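Local coordinates for occlusion-derived virus envelope protein E66 (Autographa californica nucleopolyhedrovirus, PDB 3VSN) that cleaves non-sulfated chondroitin as a polysaccharide lyase of the viral envelope and plays an essential role in oral infection of the insect host, at residues I244-V249 with T405-F410; R250-L255 with R281-V286; P295-R300 with S338-T343; L346-S351 with I357-W362; I390-S393 with I397-I400. One frame throughout, in Å; residues are numbered along the deposited sequence.

Interaction 1. Residues I244-V249 with T405-F410; sequences IDHIDV and TSTQSF
S409 and D248 face each other across the gap between the loop after strand 243-245 and strand 408-410. S409 OG stands 2.9 Å from D248 OD1. Both side chains leave their backbones toward the opposite segment. With chi1 at 63°, the carboxylate of D248 is tucked back over its own backbone, and OD1 is the oxygen turned to the serine. OD2 makes a salt bridge with R411.

Two waters complete the link at S409. Water 1 donates to S409 OG and to H246 O, the latter at 2.6 Å. Water 2 donates to S409 OG and to D248 OD2. The serine hydroxyl therefore takes a bond from each water. Beside it, V249 CG2 packs on S409 CB at 3.7 Å.

Further along, H246 and T407 cross at about a right angle. T407 OG1 lies 4.0 Å from H246 ND1 and approaches the ring obliquely. This is contact without a hydrogen bond; H246 ND1 is bonded to E350 instead. The backbone N of H246 donates to D245 OD1 at 2.9 Å, meeting that oxygen from above the carboxylate plane. D245 and V249 also pair through two backbone bonds, which close the turn that carries H246.

H246 is a proton acceptor of the active site, and T407 also touches R300, the transition-state stabiliser. The chemistry is mostly polar. It implies that the catalytic loop is joined to strand 408-410 mainly through two water bridges, one of them ending on the D248 carboxylate, with little apolar packing.

Interaction 2. Residues R250-L255 with R281-V286; sequences RAYGYL and RAIENV
The Y252 ring swings to the side of its own backbone N (chi1 -87°), which carries it across to the end of helix 276-284. V286 comes to meet it from the opposite direction. The V286 rotamer turns both methyls to the ring, CG2 over one face and CG1 toward CZ and OH. The first is a CH-pi contact: V286 CG2 is 3.7 Å from the centroid of the Y252 ring, 16° off the ring normal. V286 CG1 is 3.7 Å from Y252 CZ.

The edge of the ring meets the helix. Y252 OH donates to A282 O at 2.7 Å, with a C=O...donor angle of 120°, and comes in tilted from the carbonyl plane. A282 CB lies 3.8 Å from Y252 OH, and I283 CD1 approaches Y252 CE2 at 4.2 Å. The buried phenol hydroxyl is thus satisfied by a backbone carbonyl near the helix end.

The Y252 backbone is also bonded to V297, and its side chain touches I242. All four touching residues are buried. In this lyase of alpha/alpha toroid and beta-sandwich, Y252 is a buried link between the end of helix 276-284 and the segment entering helix 253-258, which carries the active-site proton donor Y254.

Interaction 3. Residues P295-R300 with S338-T343; sequences PGVMSR and SVVGVT
The short 3-10 turn 295-297 packs against the end of strand 335-340, an inner strand of a four-stranded antiparallel sheet. The turn belongs to the loop that leads to R300, the transition-state stabiliser. Its own backbone bond, from M298 N to P295 O, measures 2.9 Å.

V340 carries the contact for the strand, and one methyl does all the touching. Its CG2 meets G296 CA at 4.0 Å and V297 CG1 at 4.1 Å. V340 chi1 is 174°; this puts CG1 opposite the backbone N and leaves CG2 on the N side, facing the turn. The V297 and V340 side chains cross obliquely. V297 CG1 lies opposite its own carbonyl carbon and meets the same V340 methyl.

The backbones are closest at G296 and V340, where the CA atoms are 6.1 Å apart. G296 has no side chain, and the V340 methyl rests on its CA.

R250 touches both V297 and V340 from strand 249-250. Further along the loop, R300 forms salt bridges with D352 and E350, and its side chain touches W362.

No hydrogen bond crosses between the two segments. The contact is small, buried and purely apolar, so it rests on van der Waals packing of one methyl against a glycine CA and a valine methyl.

Interaction 4. Residues L346-S351 with I357-W362; sequences LAYYES and IQAPLW
The ring of Y349 lies between two different neighbours. A359 CB sits over one face, 3.6 Å from the ring centroid, as a CH-pi contact. The backbone N of S351 lies over the opposite face. At its edge the Y349 ring meets W362 in a T-shaped stack. The tyrosine edge points at the indole face, with centroids 5.3 Å apart and planes at 77°. W362 has an edge contact of its own, where Y348 O approaches CE3 at 3.7 Å.

Y349 chi1 of -174° sets the ring opposite the backbone N and carries OH to the start of helix 359-364. There Q358 N donates to Y349 OH at 3.1 Å, with an angle of 155° at the hydrogen. The amide of Q358 is nearly coplanar with the tyrosine ring, and its OE1 accepts from I357 N. Water 3 donates to both Y348 O and W362 O. E350 CB packs at W362 CZ3.

A T-shaped Tyr-Trp pair and a CH-pi contact thus pack strand 349-351 on the start of helix 359-364. They adjoin the active site, for the same short strand carries E350, important for catalysis, whose carboxylate serves H246 and R300.

Interaction 5. Residues I390-S393 with I397-I400; sequences ILQS and IMRI
M398 CE lies over the face of the Q392 amide. It is 3.5 Å from Q392 NE2 and 3.8 Å from Q392 CD. The two side chains cross at a slant. M398 is bent at chi2 and chi3, 60° and 72°, and this fold brings its terminal methyl round to the amide. Q392 instead runs extended beyond CG.

S393 and I397 make the second part of the contact. S393 OG stands 4.0 Å from I397 N, too far for a direct bond, and two waters span the gap between the residues. Water 4 donates to S393 OG at 2.7 Å and to I397 O at 2.8 Å. Water 5 accepts from S393 OG at 3.2 Å and donates to I397 O. The carbonyl of I397 thus takes a bond from each water, and the serine hydroxyl works with both.

The two segments flank a connection of three residues, which turns the chain after strand 390-391. That strand is an outermost one of a four-stranded antiparallel sheet and pairs with strand 472-480. The turn leads on towards strand 408-410.

The Q392 amide is gripped at both ends: OE1 accepts from N438 ND2, and NE2 donates to M437 O, and these bonds fix the rotation of the amide against which M398 CE rests. N395 in the connection is bonded to S393 OG and to I397 N. On the helix side, M398 touches P360.

How the interactions relate
Interactions 2, 3 and 4 are buried, interaction 1 is partly buried, and interaction 5 lies at the surface. Interaction 3 is wholly apolar and interaction 4 is largely aromatic. Interaction 2 adds a buried hydrogen bond to its apolar packing, whereas interactions 1 and 5 depend on bridging waters. Interactions 1 and 4 share a small sheet, because strands 349-351 and 408-410 are neighbours. Catalytic groups come together where interactions 1, 3 and 4 meet: E350 of interaction 4 bridges H246 of interaction 1 and R300 of interaction 3. R250 of interaction 2 packs against interactions 1, 3 and 4. Interaction 5 reaches interactions 1 and 4 through I400, which packs on F410 and A359.

Interaction 1. Residues I244-V249 with T405-F410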
# COMPACT_ATOMS: atom_id res chain seq x y z
N ILE A 244 -8.69 -6.53 -0.88
CA ILE A 244 -8.64 -7.61 0.11
C ILE A 244 -8.23 -8.92 -0.57
O ILE A 244 -8.80 -9.30 -1.59
CB ILE A 244 -10.00 -7.76 0.84
CG1 ILE A 244 -10.40 -6.44 1.54
CG2 ILE A 244 -10.00 -8.93 1.81
CD1 ILE A 244 -9.41 -5.92 2.57
N ASP A 245 -7.23 -9.58 -0.00
CA ASP A 245 -6.76 -10.87 -0.49
C ASP A 245 -6.69 -11.86 0.68
O ASP A 245 -6.79 -11.44 1.84
CB ASP A 245 -5.39 -10.72 -1.15
CG ASP A 245 -5.13 -11.74 -2.25
OD1 ASP A 245 -5.91 -12.70 -2.41
OD2 ASP A 245 -4.11 -11.58 -2.96
N HIS A 246 -6.53 -13.15 0.38
CA HIS A 246 -6.48 -14.19 1.41
C HIS A 246 -7.69 -14.15 2.31
O HIS A 246 -7.58 -14.29 3.53
CB HIS A 246 -5.17 -14.11 2.20
CG HIS A 246 -3.96 -14.55 1.42
ND1 HIS A 246 -2.79 -14.86 2.02
CD2 HIS A 246 -3.76 -14.76 0.06
CE1 HIS A 246 -1.89 -15.23 1.09
NE2 HIS A 246 -2.49 -15.17 -0.11
N ILE A 247 -8.84 -13.94 1.69
CA ILE A 247 -10.17 -13.86 2.33
C ILE A 247 -10.40 -12.56 3.11
O ILE A 247 -11.41 -11.89 2.88
CB ILE A 247 -10.54 -15.10 3.17
CG1 ILE A 247 -10.28 -16.40 2.39
CG2 ILE A 247 -12.00 -15.04 3.59
CD1 ILE A 247 -10.15 -17.64 3.25
N ASP A 248 -9.48 -12.19 4.00
CA ASP A 248 -9.73 -11.07 4.92
C ASP A 248 -8.51 -10.18 5.23
O ASP A 248 -8.50 -9.48 6.24
CB ASP A 248 -10.36 -11.59 6.22
CG ASP A 248 -9.44 -12.54 6.98
OD1 ASP A 248 -8.31 -12.82 6.52
OD2 ASP A 248 -9.84 -13.01 8.06
N VAL A 249 -7.50 -10.21 4.36
CA VAL A 249 -6.28 -9.42 4.58
C VAL A 249 -6.23 -8.22 3.64
O VAL A 249 -6.44 -8.37 2.43
CB VAL A 249 -5.00 -10.29 4.42
CG1 VAL A 249 -3.75 -9.51 4.82
CG2 VAL A 249 -5.09 -11.56 5.25
N THR A 405 1.47 -24.48 8.09
CA THR A 405 2.76 -24.59 7.40
C THR A 405 2.87 -23.59 6.25
O THR A 405 3.82 -23.62 5.47
CB THR A 405 3.04 -26.03 6.91
OG1 THR A 405 1.96 -26.48 6.08
CG2 THR A 405 3.21 -26.99 8.10
N SER A 406 1.89 -22.69 6.16
CA SER A 406 2.01 -21.51 5.30
C SER A 406 1.54 -20.26 6.07
O SER A 406 2.07 -19.96 7.14
CB SER A 406 1.29 -21.69 3.96
OG SER A 406 -0.12 -21.79 4.14
N THR A 407 0.54 -19.56 5.54
CA THR A 407 0.07 -18.31 6.14
C THR A 407 -1.08 -18.53 7.12
O THR A 407 -1.81 -19.52 7.03
CB THR A 407 -0.42 -17.31 5.07
OG1 THR A 407 -1.47 -17.90 4.30
CG2 THR A 407 0.72 -16.90 4.14
N GLN A 408 -1.22 -17.59 8.06
CA GLN A 408 -2.39 -17.52 8.92
C GLN A 408 -2.70 -16.06 9.22
O GLN A 408 -1.80 -15.28 9.55
CB GLN A 408 -2.17 -18.29 10.24
CG GLN A 408 -3.41 -18.30 11.13
CD GLN A 408 -3.25 -19.09 12.41
OE1 GLN A 408 -2.20 -19.67 12.67
NE2 GLN A 408 -4.29 -19.11 13.23
N SER A 409 -3.97 -15.70 9.10
CA SER A 409 -4.44 -14.36 9.43
C SER A 409 -5.26 -14.38 10.72
O SER A 409 -5.86 -15.40 11.07
CB SER A 409 -5.24 -13.76 8.27
OG SER A 409 -6.45 -14.46 8.08
N PHE A 410 -5.28 -13.24 11.41
CA PHE A 410 -5.88 -13.15 12.74
C PHE A 410 -6.88 -12.00 12.81
O PHE A 410 -6.55 -10.86 12.47
CB PHE A 410 -4.78 -12.97 13.80
CG PHE A 410 -3.74 -14.05 13.77
CD1 PHE A 410 -3.85 -15.17 14.59
CD2 PHE A 410 -2.65 -13.97 12.90
CE1 PHE A 410 -2.89 -16.18 14.55
CE2 PHE A 410 -1.70 -14.97 12.85
CZ PHE A 410 -1.82 -16.08 13.68
O HOH W 1 -6.99 -15.62 5.74
O HOH W 2 -8.59 -14.59 9.73

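Interaction 2. Residues R250-L255 with R281-V286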
# COMPACT_ATOMS: atom_id res chain seq x y z
N ARG A 250 -5.98 -7.03 4.19
CA ARG A 250 -5.65 -5.86 3.36
C ARG A 250 -4.29 -6.12 2.70
O ARG A 250 -3.28 -6.20 3.40
CB ARG A 250 -5.60 -4.57 4.20
CG ARG A 250 -6.90 -4.20 4.90
CD ARG A 250 -6.71 -2.98 5.81
NE ARG A 250 -7.83 -2.83 6.74
CZ ARG A 250 -7.93 -3.47 7.91
NH1 ARG A 250 -6.98 -4.30 8.31
NH2 ARG A 250 -9.00 -3.27 8.68
N ALA A 251 -4.28 -6.28 1.38
CA ALA A 251 -3.08 -6.75 0.67
C ALA A 251 -3.05 -6.32 -0.79
O ALA A 251 -3.81 -6.84 -1.61
CB ALA A 251 -2.97 -8.26 0.77
N TYR A 252 -2.16 -5.39 -1.11
CA TYR A 252 -2.11 -4.80 -2.45
C TYR A 252 -1.21 -5.54 -3.44
O TYR A 252 -1.17 -5.19 -4.62
CB TYR A 252 -1.74 -3.32 -2.36
CG TYR A 252 -2.94 -2.44 -2.15
CD1 TYR A 252 -3.65 -2.44 -0.94
CD2 TYR A 252 -3.40 -1.61 -3.18
CE1 TYR A 252 -4.76 -1.63 -0.76
CE2 TYR A 252 -4.51 -0.80 -3.01
CZ TYR A 252 -5.19 -0.81 -1.80
OH TYR A 252 -6.28 -0.00 -1.64
N GLY A 253 -0.53 -6.58 -2.96
CA GLY A 253 0.39 -7.37 -3.79
C GLY A 253 -0.19 -7.86 -5.10
O GLY A 253 0.46 -7.78 -6.14
N TYR A 254 -1.43 -8.36 -5.05
CA TYR A 254 -2.13 -8.84 -6.25
C TYR A 254 -2.30 -7.75 -7.30
O TYR A 254 -2.08 -7.98 -8.49
CB TYR A 254 -3.50 -9.42 -5.86
CG TYR A 254 -4.26 -10.08 -7.00
CD1 TYR A 254 -3.88 -11.32 -7.50
CD2 TYR A 254 -5.39 -9.47 -7.55
CE1 TYR A 254 -4.58 -11.93 -8.53
CE2 TYR A 254 -6.11 -10.08 -8.57
CZ TYR A 254 -5.70 -11.31 -9.05
OH TYR A 254 -6.41 -11.91 -10.08
N LEU A 255 -2.69 -6.56 -6.86
CA LEU A 255 -2.85 -5.41 -7.75
C LEU A 255 -1.51 -4.89 -8.25
O LEU A 255 -1.36 -4.61 -9.44
CB LEU A 255 -3.63 -4.28 -7.08
CG LEU A 255 -5.13 -4.45 -6.83
CD1 LEU A 255 -5.71 -3.14 -6.31
CD2 LEU A 255 -5.86 -4.89 -8.09
N ARG A 281 -9.12 4.73 -7.32
CA ARG A 281 -9.44 5.07 -5.94
C ARG A 281 -8.71 4.17 -4.93
O ARG A 281 -8.26 4.64 -3.89
CB ARG A 281 -10.95 5.03 -5.71
CG ARG A 281 -11.72 6.19 -6.36
CD ARG A 281 -11.54 7.52 -5.63
NE ARG A 281 -11.89 7.38 -4.22
CZ ARG A 281 -11.03 7.42 -3.21
NH1 ARG A 281 -11.47 7.25 -1.97
NH2 ARG A 281 -9.73 7.63 -3.42
N ALA A 282 -8.60 2.88 -5.25
CA ALA A 282 -7.86 1.93 -4.41
C ALA A 282 -6.39 2.32 -4.25
O ALA A 282 -5.82 2.19 -3.16
CB ALA A 282 -7.97 0.52 -4.96
N ILE A 283 -5.79 2.80 -5.33
CA ILE A 283 -4.39 3.23 -5.31
C ILE A 283 -4.26 4.57 -4.58
O ILE A 283 -3.35 4.74 -3.76
CB ILE A 283 -3.77 3.27 -6.73
CG1 ILE A 283 -3.85 1.88 -7.41
CG2 ILE A 283 -2.34 3.79 -6.69
CD1 ILE A 283 -3.18 0.74 -6.67
N GLU A 284 -5.17 5.51 -4.86
CA GLU A 284 -5.21 6.79 -4.13
C GLU A 284 -5.32 6.56 -2.63
O GLU A 284 -4.70 7.27 -1.83
CB GLU A 284 -6.39 7.64 -4.59
CG GLU A 284 -6.27 8.18 -6.00
CD GLU A 284 -7.46 9.02 -6.42
OE1 GLU A 284 -8.49 9.04 -5.70
OE2 GLU A 284 -7.36 9.68 -7.48
N ASN A 285 -6.11 5.56 -2.25
CA ASN A 285 -6.39 5.28 -0.84
C ASN A 285 -5.18 4.84 -0.01
O ASN A 285 -5.22 4.93 1.22
CB ASN A 285 -7.53 4.26 -0.70
CG ASN A 285 -8.90 4.89 -0.84
OD1 ASN A 285 -9.03 6.12 -0.83
ND2 ASN A 285 -9.93 4.06 -0.96
N VAL A 286 -4.11 4.37 -0.66
CA VAL A 286 -2.95 3.84 0.07
C VAL A 286 -1.57 4.33 -0.41
O VAL A 286 -0.61 4.32 0.36
CB VAL A 286 -2.93 2.29 0.15
CG1 VAL A 286 -4.23 1.75 0.75
CG2 VAL A 286 -2.66 1.66 -1.21

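Interaction 3. Residues P295-R300 with S338-T343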
# COMPACT_ATOMS: atom_id res chain seq x y z
N PRO A 295 2.37 0.46 5.89
CA PRO A 295 2.77 -0.95 5.95
C PRO A 295 1.63 -1.95 6.11
O PRO A 295 1.73 -3.07 5.60
CB PRO A 295 3.71 -1.01 7.16
CG PRO A 295 4.23 0.38 7.29
CD PRO A 295 3.11 1.29 6.85
N GLY A 296 0.56 -1.56 6.79
CA GLY A 296 -0.58 -2.45 7.06
C GLY A 296 -1.28 -3.05 5.84
O GLY A 296 -1.99 -4.05 5.97
N VAL A 297 -1.10 -2.45 4.67
CA VAL A 297 -1.71 -2.97 3.43
C VAL A 297 -0.69 -3.66 2.51
O VAL A 297 -1.02 -4.08 1.41
CB VAL A 297 -2.49 -1.88 2.65
CG1 VAL A 297 -3.57 -1.25 3.52
CG2 VAL A 297 -1.55 -0.82 2.10
N MET A 298 0.55 -3.77 2.99
CA MET A 298 1.65 -4.30 2.17
C MET A 298 2.09 -5.70 2.62
O MET A 298 1.38 -6.36 3.38
CB MET A 298 2.82 -3.31 2.15
CG MET A 298 2.48 -1.98 1.48
SD MET A 298 2.16 -2.11 -0.29
CE MET A 298 3.83 -2.07 -0.94
N SER A 299 3.24 -6.16 2.13
CA SER A 299 3.63 -7.56 2.32
C SER A 299 4.02 -7.91 3.76
O SER A 299 4.32 -7.04 4.58
CB SER A 299 4.73 -7.97 1.33
OG SER A 299 5.77 -7.01 1.29
N ARG A 300 4.02 -9.21 4.06
CA ARG A 300 4.21 -9.71 5.42
C ARG A 300 5.59 -9.45 6.04
O ARG A 300 5.74 -9.53 7.26
CB ARG A 300 3.89 -11.21 5.49
CG ARG A 300 2.42 -11.54 5.32
CD ARG A 300 2.20 -13.05 5.33
NE ARG A 300 2.95 -13.69 4.25
CZ ARG A 300 2.47 -13.90 3.02
NH1 ARG A 300 1.24 -13.53 2.70
NH2 ARG A 300 3.24 -14.49 2.11
N SER A 338 -0.79 7.94 6.90
CA SER A 338 -1.88 6.96 6.81
C SER A 338 -2.04 6.15 8.09
O SER A 338 -1.06 5.87 8.78
CB SER A 338 -1.64 6.01 5.63
OG SER A 338 -2.77 5.18 5.39
N VAL A 339 -3.29 5.80 8.41
CA VAL A 339 -3.58 4.88 9.50
C VAL A 339 -4.46 3.75 8.99
O VAL A 339 -5.50 3.99 8.36
CB VAL A 339 -4.29 5.57 10.70
CG1 VAL A 339 -4.65 4.54 11.77
CG2 VAL A 339 -3.42 6.66 11.30
N VAL A 340 -4.03 2.51 9.24
CA VAL A 340 -4.90 1.36 9.06
C VAL A 340 -5.64 1.13 10.38
O VAL A 340 -5.03 0.91 11.42
CB VAL A 340 -4.12 0.09 8.65
CG1 VAL A 340 -5.03 -1.13 8.61
CG2 VAL A 340 -3.44 0.30 7.29
N GLY A 341 -6.97 1.21 10.31
CA GLY A 341 -7.82 1.00 11.48
C GLY A 341 -8.05 -0.48 11.73
O GLY A 341 -7.33 -1.34 11.19
N VAL A 342 -9.04 -0.79 12.56
CA VAL A 342 -9.32 -2.16 12.96
C VAL A 342 -10.82 -2.41 12.88
O VAL A 342 -11.62 -1.62 13.39
CB VAL A 342 -8.79 -2.44 14.39
CG1 VAL A 342 -8.91 -3.91 14.75
CG2 VAL A 342 -7.34 -2.00 14.55
N THR A 343 -11.21 -3.49 12.21
CA THR A 343 -12.59 -3.96 12.22
C THR A 343 -12.59 -5.47 12.47
O THR A 343 -11.71 -6.18 11.98
CB THR A 343 -13.36 -3.62 10.92
OG1 THR A 343 -14.64 -4.28 10.93
CG2 THR A 343 -12.59 -4.07 9.67

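Interaction 4. Residues L346-S351 with I357-W362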
# COMPACT_ATOMS: atom_id res chain seq x y z
N LEU A 346 -12.15 -7.85 9.36
CA LEU A 346 -10.90 -8.07 8.63
C LEU A 346 -9.74 -8.41 9.55
O LEU A 346 -9.71 -7.97 10.70
CB LEU A 346 -10.55 -6.84 7.77
CG LEU A 346 -11.51 -6.44 6.64
CD1 LEU A 346 -11.17 -5.06 6.10
CD2 LEU A 346 -11.51 -7.48 5.51
N ALA A 347 -8.79 -9.19 9.04
CA ALA A 347 -7.59 -9.53 9.78
C ALA A 347 -6.83 -8.27 10.17
O ALA A 347 -6.77 -7.31 9.40
CB ALA A 347 -6.69 -10.44 8.95
N TYR A 348 -6.29 -8.26 11.38
CA TYR A 348 -5.38 -7.19 11.78
C TYR A 348 -3.94 -7.57 11.45
O TYR A 348 -3.05 -6.72 11.46
CB TYR A 348 -5.53 -6.83 13.27
CG TYR A 348 -5.00 -7.86 14.25
CD1 TYR A 348 -5.83 -8.83 14.80
CD2 TYR A 348 -3.65 -7.84 14.64
CE1 TYR A 348 -5.35 -9.76 15.72
CE2 TYR A 348 -3.16 -8.77 15.55
CZ TYR A 348 -4.01 -9.72 16.08
OH TYR A 348 -3.52 -10.63 16.98
N TYR A 349 -3.72 -8.85 11.15
CA TYR A 349 -2.38 -9.35 10.88
C TYR A 349 -2.39 -10.67 10.12
O TYR A 349 -3.34 -11.45 10.24
CB TYR A 349 -1.59 -9.50 12.19
CG TYR A 349 -0.14 -9.88 12.00
CD1 TYR A 349 0.70 -9.12 11.19
CD2 TYR A 349 0.39 -11.00 12.64
CE1 TYR A 349 2.03 -9.47 11.01
CE2 TYR A 349 1.73 -11.35 12.47
CZ TYR A 349 2.54 -10.59 11.66
OH TYR A 349 3.86 -10.93 11.48
N GLU A 350 -1.34 -10.89 9.33
CA GLU A 350 -1.10 -12.18 8.69
C GLU A 350 0.37 -12.52 8.83
O GLU A 350 1.24 -11.69 8.52
CB GLU A 350 -1.50 -12.13 7.21
CG GLU A 350 -1.55 -13.50 6.54
CD GLU A 350 -1.66 -13.42 5.02
OE1 GLU A 350 -0.94 -12.60 4.41
OE2 GLU A 350 -2.45 -14.18 4.44
N SER A 351 0.65 -13.72 9.31
CA SER A 351 2.02 -14.21 9.46
C SER A 351 2.30 -15.41 8.56
O SER A 351 1.38 -15.99 7.98
CB SER A 351 2.30 -14.58 10.92
OG SER A 351 1.38 -15.56 11.38
N ILE A 357 6.71 -11.04 13.22
CA ILE A 357 6.92 -9.94 14.16
C ILE A 357 6.32 -8.60 13.70
O ILE A 357 6.54 -7.56 14.33
CB ILE A 357 8.42 -9.74 14.52
CG1 ILE A 357 9.26 -9.40 13.27
CG2 ILE A 357 8.97 -10.98 15.22
CD1 ILE A 357 10.67 -8.94 13.60
N GLN A 358 5.54 -8.63 12.62
CA GLN A 358 5.09 -7.40 11.96
C GLN A 358 3.73 -6.85 12.44
O GLN A 358 3.28 -5.81 11.95
CB GLN A 358 5.10 -7.59 10.43
CG GLN A 358 6.49 -7.61 9.81
CD GLN A 358 7.22 -8.94 9.96
OE1 GLN A 358 6.67 -9.93 10.47
NE2 GLN A 358 8.47 -8.98 9.51
N ALA A 359 3.08 -7.54 13.38
CA ALA A 359 1.75 -7.12 13.85
C ALA A 359 1.70 -5.73 14.49
O ALA A 359 0.77 -4.97 14.20
CB ALA A 359 1.12 -8.16 14.77
N PRO A 360 2.68 -5.39 15.36
CA PRO A 360 2.65 -4.03 15.91
C PRO A 360 2.70 -2.93 14.84
O PRO A 360 1.95 -1.95 14.95
CB PRO A 360 3.89 -3.99 16.81
CG PRO A 360 4.02 -5.41 17.27
CD PRO A 360 3.69 -6.22 16.04
N LEU A 361 3.53 -3.11 13.82
CA LEU A 361 3.62 -2.15 12.71
C LEU A 361 2.31 -2.03 11.94
O LEU A 361 1.90 -0.93 11.56
CB LEU A 361 4.78 -2.53 11.76
CG LEU A 361 5.10 -1.60 10.58
CD1 LEU A 361 5.55 -0.23 11.04
CD2 LEU A 361 6.14 -2.24 9.68
N TRP A 362 1.64 -3.16 11.72
CA TRP A 362 0.36 -3.18 10.99
C TRP A 362 -0.79 -2.58 11.76
O TRP A 362 -1.78 -2.14 11.16
CB TRP A 362 -0.01 -4.60 10.61
CG TRP A 362 0.77 -5.18 9.44
CD1 TRP A 362 2.03 -4.80 8.98
CD2 TRP A 362 0.35 -6.28 8.58
NE1 TRP A 362 2.40 -5.58 7.90
CE2 TRP A 362 1.44 -6.48 7.61
CE3 TRP A 362 -0.78 -7.09 8.50
CZ2 TRP A 362 1.38 -7.46 6.63
CZ3 TRP A 362 -0.83 -8.08 7.50
CH2 TRP A 362 0.23 -8.26 6.59
O HOH W 3 -3.72 -4.25 10.51

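Interaction 5. Residues I390-S393 with I397-I400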
# COMPACT_ATOMS: atom_id res chain seq x y z
N ILE A 390 3.04 0.63 20.43
CA ILE A 390 3.09 0.40 21.87
C ILE A 390 3.93 -0.85 22.12
O ILE A 390 3.61 -1.93 21.61
CB ILE A 390 1.68 0.23 22.49
CG1 ILE A 390 0.80 1.45 22.20
CG2 ILE A 390 1.78 0.00 24.00
CD1 ILE A 390 -0.67 1.24 22.50
N LEU A 391 5.01 -0.70 22.89
CA LEU A 391 5.91 -1.80 23.21
C LEU A 391 5.59 -2.38 24.58
O LEU A 391 5.30 -1.63 25.52
CB LEU A 391 7.37 -1.34 23.18
CG LEU A 391 7.95 -0.74 21.89
CD1 LEU A 391 9.39 -0.31 22.12
CD2 LEU A 391 7.85 -1.72 20.73
N GLN A 392 5.67 -3.70 24.68
CA GLN A 392 5.33 -4.41 25.92
C GLN A 392 6.57 -4.97 26.61
O GLN A 392 6.48 -5.52 27.70
CB GLN A 392 4.32 -5.52 25.65
CG GLN A 392 2.95 -5.04 25.20
CD GLN A 392 1.95 -6.17 25.06
OE1 GLN A 392 1.82 -7.01 25.96
NE2 GLN A 392 1.24 -6.20 23.95
N SER A 393 7.71 -4.84 25.95
CA SER A 393 9.00 -5.25 26.50
C SER A 393 10.07 -4.26 26.05
O SER A 393 9.83 -3.42 25.18
CB SER A 393 9.35 -6.67 26.03
OG SER A 393 9.45 -6.73 24.62
N ILE A 397 10.10 -6.96 20.73
CA ILE A 397 9.74 -8.05 19.82
C ILE A 397 8.42 -8.70 20.22
O ILE A 397 8.29 -9.22 21.33
CB ILE A 397 10.88 -9.10 19.69
CG1 ILE A 397 12.10 -8.47 19.01
CG2 ILE A 397 10.41 -10.33 18.92
CD1 ILE A 397 13.42 -9.19 19.27
N MET A 398 7.45 -8.65 19.32
CA MET A 398 6.15 -9.27 19.54
C MET A 398 5.87 -10.25 18.41
O MET A 398 5.71 -9.84 17.26
CB MET A 398 5.05 -8.20 19.64
CG MET A 398 3.62 -8.73 19.70
SD MET A 398 3.25 -9.82 21.10
CE MET A 398 3.24 -8.66 22.46
N ARG A 399 5.83 -11.54 18.74
CA ARG A 399 5.69 -12.60 17.74
C ARG A 399 4.28 -13.18 17.74
O ARG A 399 3.73 -13.48 18.79
CB ARG A 399 6.68 -13.74 18.01
CG ARG A 399 8.14 -13.33 17.97
CD ARG A 399 9.05 -14.55 17.87
NE ARG A 399 10.45 -14.13 17.79
CZ ARG A 399 11.10 -13.88 16.66
NH1 ARG A 399 10.49 -14.02 15.48
NH2 ARG A 399 12.37 -13.50 16.70
N ILE A 400 3.72 -13.34 16.54
CA ILE A 400 2.45 -14.07 16.37
C ILE A 400 2.66 -15.14 15.29
O ILE A 400 2.34 -14.91 14.12
CB ILE A 400 1.26 -13.14 16.01
CG1 ILE A 400 1.15 -11.97 17.00
CG2 ILE A 400 -0.04 -13.93 15.96
CD1 ILE A 400 0.04 -11.00 16.67
O HOH W 4 7.23 -7.52 23.30
O HOH W 5 10.05 -9.63 23.47